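Local coordinates for cytosolic phospholipase A2 delta (Homo sapiens, PDB 5IZ5), which hydrolyses glycerophospholipids at the sn-2 position in a calcium-dependent manner, releasing a free fatty acid, with a preference for linoleic acid, at residues B[343-356]-B[373-386]. The protein carries 3 engineered substitutions. Numbering follows the deposited sequence.
Sequences YGHLLALQKLGLLD and HLYGDPEWSQRDLE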
ATOM      1  N   TYR B 343     -11.446 -14.850  16.831  1.00 41.37           N
ATOM      2  CA  TYR B 343     -11.805 -16.263  16.743  1.00 42.86           C
ATOM      3  C   TYR B 343     -13.133 -16.527  17.468  1.00 45.76           C
ATOM      4  O   TYR B 343     -14.010 -17.230  16.956  1.00 45.28           O
ATOM      5  CB  TYR B 343     -10.718 -17.141  17.362  1.00 43.12           C
ATOM      6  CG  TYR B 343      -9.604 -17.562  16.424  1.00 44.01           C
ATOM      7  CD1 TYR B 343      -9.869 -18.355  15.314  1.00 45.40           C
ATOM      8  CD2 TYR B 343      -8.280 -17.199  16.669  1.00 44.12           C
ATOM      9  CE1 TYR B 343      -8.850 -18.763  14.467  1.00 45.40           C
ATOM     10  CE2 TYR B 343      -7.257 -17.597  15.826  1.00 44.30           C
ATOM     11  CZ  TYR B 343      -7.544 -18.377  14.727  1.00 45.86           C
ATOM     12  OH  TYR B 343      -6.530 -18.771  13.889  1.00 45.59           O
ATOM     13  N   GLY B 344     -13.259 -15.960  18.666  1.00 46.46           N
ATOM     14  CA  GLY B 344     -14.471 -16.078  19.468  1.00 47.90           C
ATOM     15  C   GLY B 344     -15.674 -15.439  18.808  1.00 47.11           C
ATOM     16  O   GLY B 344     -16.766 -16.014  18.828  1.00 46.31           O
ATOM     17  N   HIS B 345     -15.477 -14.257  18.222  1.00 45.78           N
ATOM     18  CA  HIS B 345     -16.547 -13.578  17.506  1.00 47.37           C
ATOM     19  C   HIS B 345     -17.025 -14.387  16.304  1.00 49.11           C
ATOM     20  O   HIS B 345     -18.227 -14.441  16.020  1.00 48.10           O
ATOM     21  CB  HIS B 345     -16.114 -12.185  17.048  1.00 47.85           C
ATOM     22  CG  HIS B 345     -15.934 -11.209  18.165  1.00 50.48           C
ATOM     23  ND1 HIS B 345     -16.664 -11.265  19.332  1.00 51.72           N
ATOM     24  CD2 HIS B 345     -15.124 -10.131  18.279  1.00 50.35           C
ATOM     25  CE1 HIS B 345     -16.302 -10.270  20.122  1.00 51.24           C
ATOM     26  NE2 HIS B 345     -15.370  -9.566  19.506  1.00 51.72           N
ATOM     27  N   LEU B 346     -16.085 -15.004  15.596  1.00 47.40           N
ATOM     28  CA  LEU B 346     -16.428 -15.837  14.452  1.00 47.98           C
ATOM     29  C   LEU B 346     -17.151 -17.116  14.892  1.00 46.90           C
ATOM     30  O   LEU B 346     -18.081 -17.558  14.221  1.00 45.31           O
ATOM     31  CB  LEU B 346     -15.178 -16.171  13.632  1.00 47.65           C
ATOM     32  CG  LEU B 346     -14.498 -14.996  12.914  1.00 47.16           C
ATOM     33  CD1 LEU B 346     -13.155 -15.432  12.359  1.00 46.46           C
ATOM     34  CD2 LEU B 346     -15.366 -14.423  11.805  1.00 48.21           C
ATOM     35  N   LEU B 347     -16.723 -17.701  16.009  1.00 46.44           N
ATOM     36  CA  LEU B 347     -17.383 -18.888  16.559  1.00 47.39           C
ATOM     37  C   LEU B 347     -18.850 -18.600  16.881  1.00 49.00           C
ATOM     38  O   LEU B 347     -19.733 -19.391  16.554  1.00 47.84           O
ATOM     39  CB  LEU B 347     -16.661 -19.385  17.812  1.00 48.56           C
ATOM     40  CG  LEU B 347     -17.216 -20.642  18.498  1.00 49.80           C
ATOM     41  CD1 LEU B 347     -17.111 -21.861  17.597  1.00 50.70           C
ATOM     42  CD2 LEU B 347     -16.484 -20.898  19.804  1.00 48.65           C
ATOM     43  N   ALA B 348     -19.098 -17.458  17.512  1.00 47.85           N
ATOM     44  CA  ALA B 348     -20.450 -17.025  17.821  1.00 49.08           C
ATOM     45  C   ALA B 348     -21.296 -16.924  16.556  1.00 49.43           C
ATOM     46  O   ALA B 348     -22.373 -17.514  16.480  1.00 50.38           O
ATOM     47  CB  ALA B 348     -20.422 -15.687  18.534  1.00 49.21           C
ATOM     48  N   LEU B 349     -20.806 -16.183  15.564  1.00 48.16           N
ATOM     49  CA  LEU B 349     -21.561 -15.985  14.333  1.00 48.89           C
ATOM     50  C   LEU B 349     -21.855 -17.313  13.640  1.00 49.01           C
ATOM     51  O   LEU B 349     -22.916 -17.474  13.039  1.00 49.58           O
ATOM     52  CB  LEU B 349     -20.833 -15.030  13.379  1.00 48.89           C
ATOM     53  CG  LEU B 349     -20.710 -13.572  13.833  1.00 48.87           C
ATOM     54  CD1 LEU B 349     -19.768 -12.808  12.912  1.00 49.96           C
ATOM     55  CD2 LEU B 349     -22.063 -12.880  13.895  1.00 47.73           C
ATOM     56  N   GLN B 350     -20.922 -18.258  13.732  1.00 48.41           N
ATOM     57  CA  GLN B 350     -21.118 -19.582  13.150  1.00 49.66           C
ATOM     58  C   GLN B 350     -22.250 -20.311  13.868  1.00 51.52           C
ATOM     59  O   GLN B 350     -23.192 -20.779  13.233  1.00 52.23           O
ATOM     60  CB  GLN B 350     -19.834 -20.412  13.220  1.00 48.38           C
ATOM     61  CG  GLN B 350     -19.901 -21.694  12.404  1.00 48.11           C
ATOM     62  CD  GLN B 350     -18.601 -22.480  12.429  1.00 46.57           C
ATOM     63  OE1 GLN B 350     -18.056 -22.767  13.493  1.00 46.28           O
ATOM     64  NE2 GLN B 350     -18.100 -22.837  11.251  1.00 46.06           N
ATOM     65  N   LYS B 351     -22.155 -20.386  15.192  1.00 52.45           N
ATOM     66  CA  LYS B 351     -23.164 -21.054  16.012  1.00 53.16           C
ATOM     67  C   LYS B 351     -24.558 -20.466  15.812  1.00 52.19           C
ATOM     68  O   LYS B 351     -25.533 -21.202  15.772  1.00 55.26           O
ATOM     69  CB  LYS B 351     -22.784 -20.981  17.487  1.00 54.40           C
ATOM     70  CG  LYS B 351     -21.639 -21.901  17.871  1.00 56.90           C
ATOM     71  CD  LYS B 351     -21.293 -21.717  19.337  1.00 59.83           C
ATOM     72  CE  LYS B 351     -20.195 -22.657  19.797  1.00 62.39           C
ATOM     73  NZ  LYS B 351     -19.798 -22.359  21.200  1.00 64.26           N
ATOM     74  N   LEU B 352     -24.642 -19.146  15.670  1.00 51.00           N
ATOM     75  CA  LEU B 352     -25.910 -18.477  15.406  1.00 49.36           C
ATOM     76  C   LEU B 352     -26.387 -18.627  13.964  1.00 49.33           C
ATOM     77  O   LEU B 352     -27.480 -18.171  13.629  1.00 50.17           O
ATOM     78  CB  LEU B 352     -25.801 -16.986  15.724  1.00 50.55           C
ATOM     79  CG  LEU B 352     -25.477 -16.577  17.162  1.00 50.60           C
ATOM     80  CD1 LEU B 352     -25.425 -15.057  17.240  1.00 51.39           C
ATOM     81  CD2 LEU B 352     -26.489 -17.130  18.152  1.00 50.83           C
ATOM     82  N   GLY B 353     -25.573 -19.243  13.109  1.00 49.79           N
ATOM     83  CA  GLY B 353     -25.895 -19.375  11.692  1.00 47.80           C
ATOM     84  C   GLY B 353     -25.857 -18.059  10.944  1.00 48.17           C
ATOM     85  O   GLY B 353     -26.445 -17.944   9.876  1.00 50.88           O
ATOM     86  N   LEU B 354     -25.160 -17.061  11.486  1.00 47.50           N
ATOM     87  CA  LEU B 354     -25.122 -15.732  10.872  1.00 46.36           C
ATOM     88  C   LEU B 354     -23.836 -15.451  10.089  1.00 45.82           C
ATOM     89  O   LEU B 354     -23.770 -14.474   9.339  1.00 45.59           O
ATOM     90  CB  LEU B 354     -25.345 -14.657  11.935  1.00 46.91           C
ATOM     91  CG  LEU B 354     -26.684 -14.747  12.672  1.00 45.85           C
ATOM     92  CD1 LEU B 354     -26.737 -13.712  13.778  1.00 47.14           C
ATOM     93  CD2 LEU B 354     -27.858 -14.558  11.728  1.00 45.47           C
ATOM     94  N   LEU B 355     -22.829 -16.308  10.242  1.00 45.06           N
ATOM     95  CA  LEU B 355     -21.595 -16.173   9.469  1.00 46.65           C
ATOM     96  C   LEU B 355     -21.879 -16.293   7.969  1.00 47.37           C
ATOM     97  O   LEU B 355     -21.288 -15.564   7.165  1.00 48.23           O
ATOM     98  CB  LEU B 355     -20.565 -17.217   9.914  1.00 46.57           C
ATOM     99  CG  LEU B 355     -19.123 -17.081   9.403  1.00 47.51           C
ATOM    100  CD1 LEU B 355     -18.565 -15.681   9.615  1.00 47.22           C
ATOM    101  CD2 LEU B 355     -18.229 -18.109  10.081  1.00 46.46           C
ATOM    102  N   ASP B 356     -22.804 -17.185   7.604  1.00 47.15           N
ATOM    103  CA  ASP B 356     -23.222 -17.357   6.207  1.00 46.58           C
ATOM    104  C   ASP B 356     -23.967 -16.146   5.636  1.00 46.82           C
ATOM    105  O   ASP B 356     -24.168 -16.068   4.428  1.00 49.00           O
ATOM    106  CB  ASP B 356     -24.093 -18.612   6.041  1.00 46.83           C
ATOM    107  CG  ASP B 356     -23.315 -19.913   6.223  1.00 47.76           C
ATOM    108  OD1 ASP B 356     -22.079 -19.919   6.085  1.00 48.44           O
ATOM    109  OD2 ASP B 356     -23.948 -20.946   6.505  1.00 50.34           O
ATOM    110  N   HIS B 373      -4.877 -17.473   8.826  1.00 41.13           N
ATOM    111  CA  HIS B 373      -4.933 -18.874   9.214  1.00 41.52           C
ATOM    112  C   HIS B 373      -6.202 -19.554   8.685  1.00 39.84           C
ATOM    113  O   HIS B 373      -6.139 -20.639   8.103  1.00 38.22           O
ATOM    114  CB  HIS B 373      -4.871 -19.029  10.730  1.00 43.19           C
ATOM    115  CG  HIS B 373      -4.952 -20.454  11.182  1.00 45.48           C
ATOM    116  ND1 HIS B 373      -5.824 -20.881  12.159  1.00 48.77           N
ATOM    117  CD2 HIS B 373      -4.286 -21.556  10.764  1.00 46.07           C
ATOM    118  CE1 HIS B 373      -5.679 -22.183  12.336  1.00 48.57           C
ATOM    119  NE2 HIS B 373      -4.751 -22.617  11.502  1.00 47.49           N
ATOM    120  N   LEU B 374      -7.345 -18.915   8.891  1.00 38.12           N
ATOM    121  CA  LEU B 374      -8.620 -19.503   8.494  1.00 39.31           C
ATOM    122  C   LEU B 374      -8.740 -19.668   6.987  1.00 38.95           C
ATOM    123  O   LEU B 374      -9.139 -20.734   6.511  1.00 39.73           O
ATOM    124  CB  LEU B 374      -9.790 -18.669   9.010  1.00 38.99           C
ATOM    125  CG  LEU B 374      -9.997 -18.708  10.528  1.00 41.60           C
ATOM    126  CD1 LEU B 374     -11.084 -17.722  10.922  1.00 41.23           C
ATOM    127  CD2 LEU B 374     -10.337 -20.111  11.018  1.00 41.21           C
ATOM    128  N   TYR B 375      -8.384 -18.624   6.242  1.00 37.71           N
ATOM    129  CA  TYR B 375      -8.503 -18.665   4.788  1.00 38.63           C
ATOM    130  C   TYR B 375      -7.478 -19.591   4.098  1.00 39.70           C
ATOM    131  O   TYR B 375      -7.550 -19.791   2.891  1.00 40.68           O
ATOM    132  CB  TYR B 375      -8.476 -17.253   4.199  1.00 37.16           C
ATOM    133  CG  TYR B 375      -9.807 -16.547   4.312  1.00 36.90           C
ATOM    134  CD1 TYR B 375     -10.709 -16.555   3.258  1.00 36.75           C
ATOM    135  CD2 TYR B 375     -10.177 -15.892   5.482  1.00 36.96           C
ATOM    136  CE1 TYR B 375     -11.927 -15.912   3.355  1.00 36.94           C
ATOM    137  CE2 TYR B 375     -11.399 -15.246   5.590  1.00 36.97           C
ATOM    138  CZ  TYR B 375     -12.269 -15.260   4.526  1.00 36.39           C
ATOM    139  OH  TYR B 375     -13.479 -14.625   4.634  1.00 35.72           O
ATOM    140  N   GLY B 376      -6.546 -20.157   4.859  1.00 38.00           N
ATOM    141  CA  GLY B 376      -5.750 -21.285   4.391  1.00 40.31           C
ATOM    142  C   GLY B 376      -6.563 -22.562   4.183  1.00 42.73           C
ATOM    143  O   GLY B 376      -6.175 -23.420   3.393  1.00 41.51           O
ATOM    144  N   ASP B 377      -7.681 -22.687   4.902  1.00 43.55           N
ATOM    145  CA  ASP B 377      -8.651 -23.765   4.696  1.00 43.98           C
ATOM    146  C   ASP B 377      -9.800 -23.238   3.832  1.00 43.59           C
ATOM    147  O   ASP B 377     -10.563 -22.384   4.284  1.00 43.42           O
ATOM    148  CB  ASP B 377      -9.182 -24.252   6.054  1.00 46.45           C
ATOM    149  CG  ASP B 377     -10.305 -25.282   5.929  1.00 47.63           C
ATOM    150  OD1 ASP B 377     -10.631 -25.724   4.810  1.00 48.97           O
ATOM    151  OD2 ASP B 377     -10.885 -25.643   6.968  1.00 51.22           O
ATOM    152  N   PRO B 378      -9.943 -23.753   2.592  1.00 43.26           N
ATOM    153  CA  PRO B 378     -11.004 -23.275   1.685  1.00 42.88           C
ATOM    154  C   PRO B 378     -12.445 -23.467   2.193  1.00 43.02           C
ATOM    155  O   PRO B 378     -13.376 -22.888   1.631  1.00 41.91           O
ATOM    156  CB  PRO B 378     -10.801 -24.115   0.413  1.00 43.86           C
ATOM    157  CG  PRO B 378      -9.456 -24.730   0.532  1.00 43.61           C
ATOM    158  CD  PRO B 378      -9.144 -24.836   1.989  1.00 43.83           C
ATOM    159  N   GLU B 379     -12.615 -24.276   3.233  1.00 43.41           N
ATOM    160  CA  GLU B 379     -13.925 -24.583   3.786  1.00 45.77           C
ATOM    161  C   GLU B 379     -14.124 -24.074   5.210  1.00 45.52           C
ATOM    162  O   GLU B 379     -15.049 -24.506   5.886  1.00 46.45           O
ATOM    163  CB  GLU B 379     -14.119 -26.108   3.756  1.00 46.89           C
ATOM    164  CG  GLU B 379     -15.244 -26.579   2.871  1.00 48.73           C
ATOM    165  CD  GLU B 379     -15.216 -25.972   1.499  1.00 47.74           C
ATOM    166  OE1 GLU B 379     -14.222 -26.136   0.771  1.00 51.07           O
ATOM    167  OE2 GLU B 379     -16.215 -25.330   1.143  1.00 50.71           O
ATOM    168  N   TRP B 380     -13.294 -23.133   5.655  1.00 45.79           N
ATOM    169  CA  TRP B 380     -13.218 -22.805   7.084  1.00 43.94           C
ATOM    170  C   TRP B 380     -14.551 -22.432   7.742  1.00 43.62           C
ATOM    171  O   TRP B 380     -14.824 -22.910   8.829  1.00 44.80           O
ATOM    172  CB  TRP B 380     -12.153 -21.730   7.362  1.00 42.43           C
ATOM    173  CG  TRP B 380     -12.490 -20.335   6.903  1.00 40.88           C
ATOM    174  CD1 TRP B 380     -12.126 -19.752   5.733  1.00 41.01           C
ATOM    175  CD2 TRP B 380     -13.234 -19.349   7.623  1.00 40.06           C
ATOM    176  NE1 TRP B 380     -12.605 -18.466   5.667  1.00 40.25           N
ATOM    177  CE2 TRP B 380     -13.290 -18.193   6.817  1.00 40.99           C
ATOM    178  CE3 TRP B 380     -13.868 -19.335   8.866  1.00 40.31           C
ATOM    179  CZ2 TRP B 380     -13.955 -17.030   7.214  1.00 41.63           C
ATOM    180  CZ3 TRP B 380     -14.526 -18.182   9.265  1.00 40.62           C
ATOM    181  CH2 TRP B 380     -14.568 -17.044   8.439  1.00 41.03           C
ATOM    182  N   SER B 381     -15.381 -21.608   7.100  1.00 45.20           N
ATOM    183  CA  SER B 381     -16.647 -21.189   7.720  1.00 46.43           C
ATOM    184  C   SER B 381     -17.695 -22.302   7.698  1.00 48.31           C
ATOM    185  O   SER B 381     -18.682 -22.232   8.417  1.00 48.35           O
ATOM    186  CB  SER B 381     -17.217 -19.923   7.075  1.00 46.07           C
ATOM    187  OG  SER B 381     -17.804 -20.188   5.811  1.00 46.66           O
ATOM    188  N   GLN B 382     -17.471 -23.321   6.872  1.00 50.82           N
ATOM    189  CA  GLN B 382     -18.349 -24.493   6.807  1.00 50.90           C
ATOM    190  C   GLN B 382     -17.890 -25.614   7.724  1.00 51.60           C
ATOM    191  O   GLN B 382     -18.515 -26.675   7.758  1.00 52.49           O
ATOM    192  CB  GLN B 382     -18.415 -25.025   5.373  1.00 49.60           C
ATOM    193  CG  GLN B 382     -18.790 -23.978   4.343  1.00 48.67           C
ATOM    194  CD  GLN B 382     -20.077 -23.255   4.692  1.00 49.47           C
ATOM    195  OE1 GLN B 382     -21.048 -23.880   5.105  1.00 50.89           O
ATOM    196  NE2 GLN B 382     -20.090 -21.937   4.528  1.00 49.47           N
ATOM    197  N   ARG B 383     -16.805 -25.395   8.458  1.00 52.26           N
ATOM    198  CA  ARG B 383     -16.287 -26.408   9.361  1.00 54.47           C
ATOM    199  C   ARG B 383     -16.220 -25.869  10.764  1.00 53.38           C
ATOM    200  O   ARG B 383     -16.156 -24.659  10.971  1.00 52.97           O
ATOM    201  CB  ARG B 383     -14.917 -26.883   8.900  1.00 58.02           C
ATOM    202  CG  ARG B 383     -15.016 -27.499   7.508  1.00 62.61           C
ATOM    203  CD  ARG B 383     -14.251 -28.799   7.312  1.00 66.80           C
ATOM    204  NE  ARG B 383     -12.815 -28.624   7.116  1.00 68.64           N
ATOM    205  CZ  ARG B 383     -11.854 -29.090   7.916  1.00 73.35           C
ATOM    206  NH1 ARG B 383     -12.133 -29.776   9.023  1.00 75.53           N
ATOM    207  NH2 ARG B 383     -10.582 -28.864   7.598  1.00 77.60           N
ATOM    208  N   ASP B 384     -16.254 -26.784  11.721  1.00 54.02           N
ATOM    209  CA  ASP B 384     -16.261 -26.426  13.123  1.00 53.81           C
ATOM    210  C   ASP B 384     -15.032 -25.568  13.405  1.00 53.97           C
ATOM    211  O   ASP B 384     -13.901 -25.993  13.167  1.00 53.56           O
ATOM    212  CB  ASP B 384     -16.261 -27.690  13.989  1.00 54.00           C
ATOM    213  CG  ASP B 384     -16.462 -27.399  15.470  1.00 54.40           C
ATOM    214  OD1 ASP B 384     -16.276 -28.333  16.270  1.00 56.62           O
ATOM    215  OD2 ASP B 384     -16.796 -26.254  15.844  1.00 53.27           O
ATOM    216  N   LEU B 385     -15.270 -24.354  13.893  1.00 51.78           N
ATOM    217  CA  LEU B 385     -14.193 -23.428  14.214  1.00 51.29           C
ATOM    218  C   LEU B 385     -13.346 -23.891  15.393  1.00 52.40           C
ATOM    219  O   LEU B 385     -12.220 -23.439  15.549  1.00 52.63           O
ATOM    220  CB  LEU B 385     -14.741 -22.023  14.477  1.00 51.06           C
ATOM    221  CG  LEU B 385     -15.007 -21.217  13.202  1.00 51.42           C
ATOM    222  CD1 LEU B 385     -15.932 -20.041  13.465  1.00 51.96           C
ATOM    223  CD2 LEU B 385     -13.699 -20.733  12.587  1.00 51.66           C
ATOM    224  N   GLU B 386     -13.862 -24.815  16.195  1.00 54.09           N
ATOM    225  CA  GLU B 386     -13.135 -25.301  17.365  1.00 57.50           C
ATOM    226  C   GLU B 386     -11.772 -25.924  17.029  1.00 56.18           C
ATOM    227  O   GLU B 386     -10.879 -25.946  17.877  1.00 58.99           O
ATOM    228  CB  GLU B 386     -13.994 -26.304  18.153  1.00 62.17           C
ATOM    229  CG  GLU B 386     -13.892 -26.154  19.666  1.00 66.78           C
ATOM    230  CD  GLU B 386     -14.512 -24.863  20.177  1.00 67.29           C
ATOM    231  OE1 GLU B 386     -15.641 -24.543  19.756  1.00 69.65           O
ATOM    232  OE2 GLU B 386     -13.873 -24.172  20.998  1.00 70.70           O
TER
HETATM  233  O   HOH W   1     -20.748 -20.347   8.351  1.00 48.18           O
HETATM  234  O   HOH W   2     -19.998 -18.412   5.053  1.00 49.66           O
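Trp380 meets Leu355 CD2 obliquely at CZ3 (3.8 Å), while Ser381 CB lies over one face of its indole and Leu374 CB over the opposite one, each offset toward the rim. Tyr375 CE1 and Asp377 O lie at the indole edge, in plane, and Trp380 NE1 stands over the centre of one Tyr375 face. Tyr343 is engaged at its ring edge, near the plane, by Leu374 CD2 and by His373 ND1, which shares a 2.8 Å hydrogen bond with Tyr343 OH. Leu346 and Leu374 meet tip to tip, CD1 to CD1 at a tight 3.4 Å, and Leu385 lays its CD1 against the backbone of Leu346 and Leu347.

Gln350 ties helix 335-351 to the backbone of residues 381-385, a 3-10 turn running into a loop. With CG anti to the backbone N (chi1 -169°) and chi2 also extended, its amide reaches across. Gln350 NE2 donates to Arg383 O (2.7 Å) and Ser381 O (3.0 Å); both acceptors lie close to the amide plane, while NE2 sits above each carbonyl plane, off the lone pairs. Gln350 OE1 accepts Leu385 N on a lone pair (3.2 Å). A leucine here would probably leave Arg383 O and the Leu385 N-H without their mates and Ser381 O relying on its water, letting this backbone shift.

Asp356 OD1 takes Gln382 NE2 on its syn side, tilted out of the carboxylate plane (3.2 Å), and two waters, one also donating to Ser381 O, the other to Ser381 OG. Gln382 NE2 also bonds to Gln460 O, and Ser381 OG to Asn461 OD1.

The contact thus joins helix 335-351, which begins at substrate-binding Gly335, to the end of helix 367-375, which follows the nucleophile Ser365, and the turn beyond. It runs from greasy Leu346, Leu374 and Leu385 to a hydrated end at Asp356; between them a neutral amide, donor and acceptor at once, matches this backbone without bringing in charge.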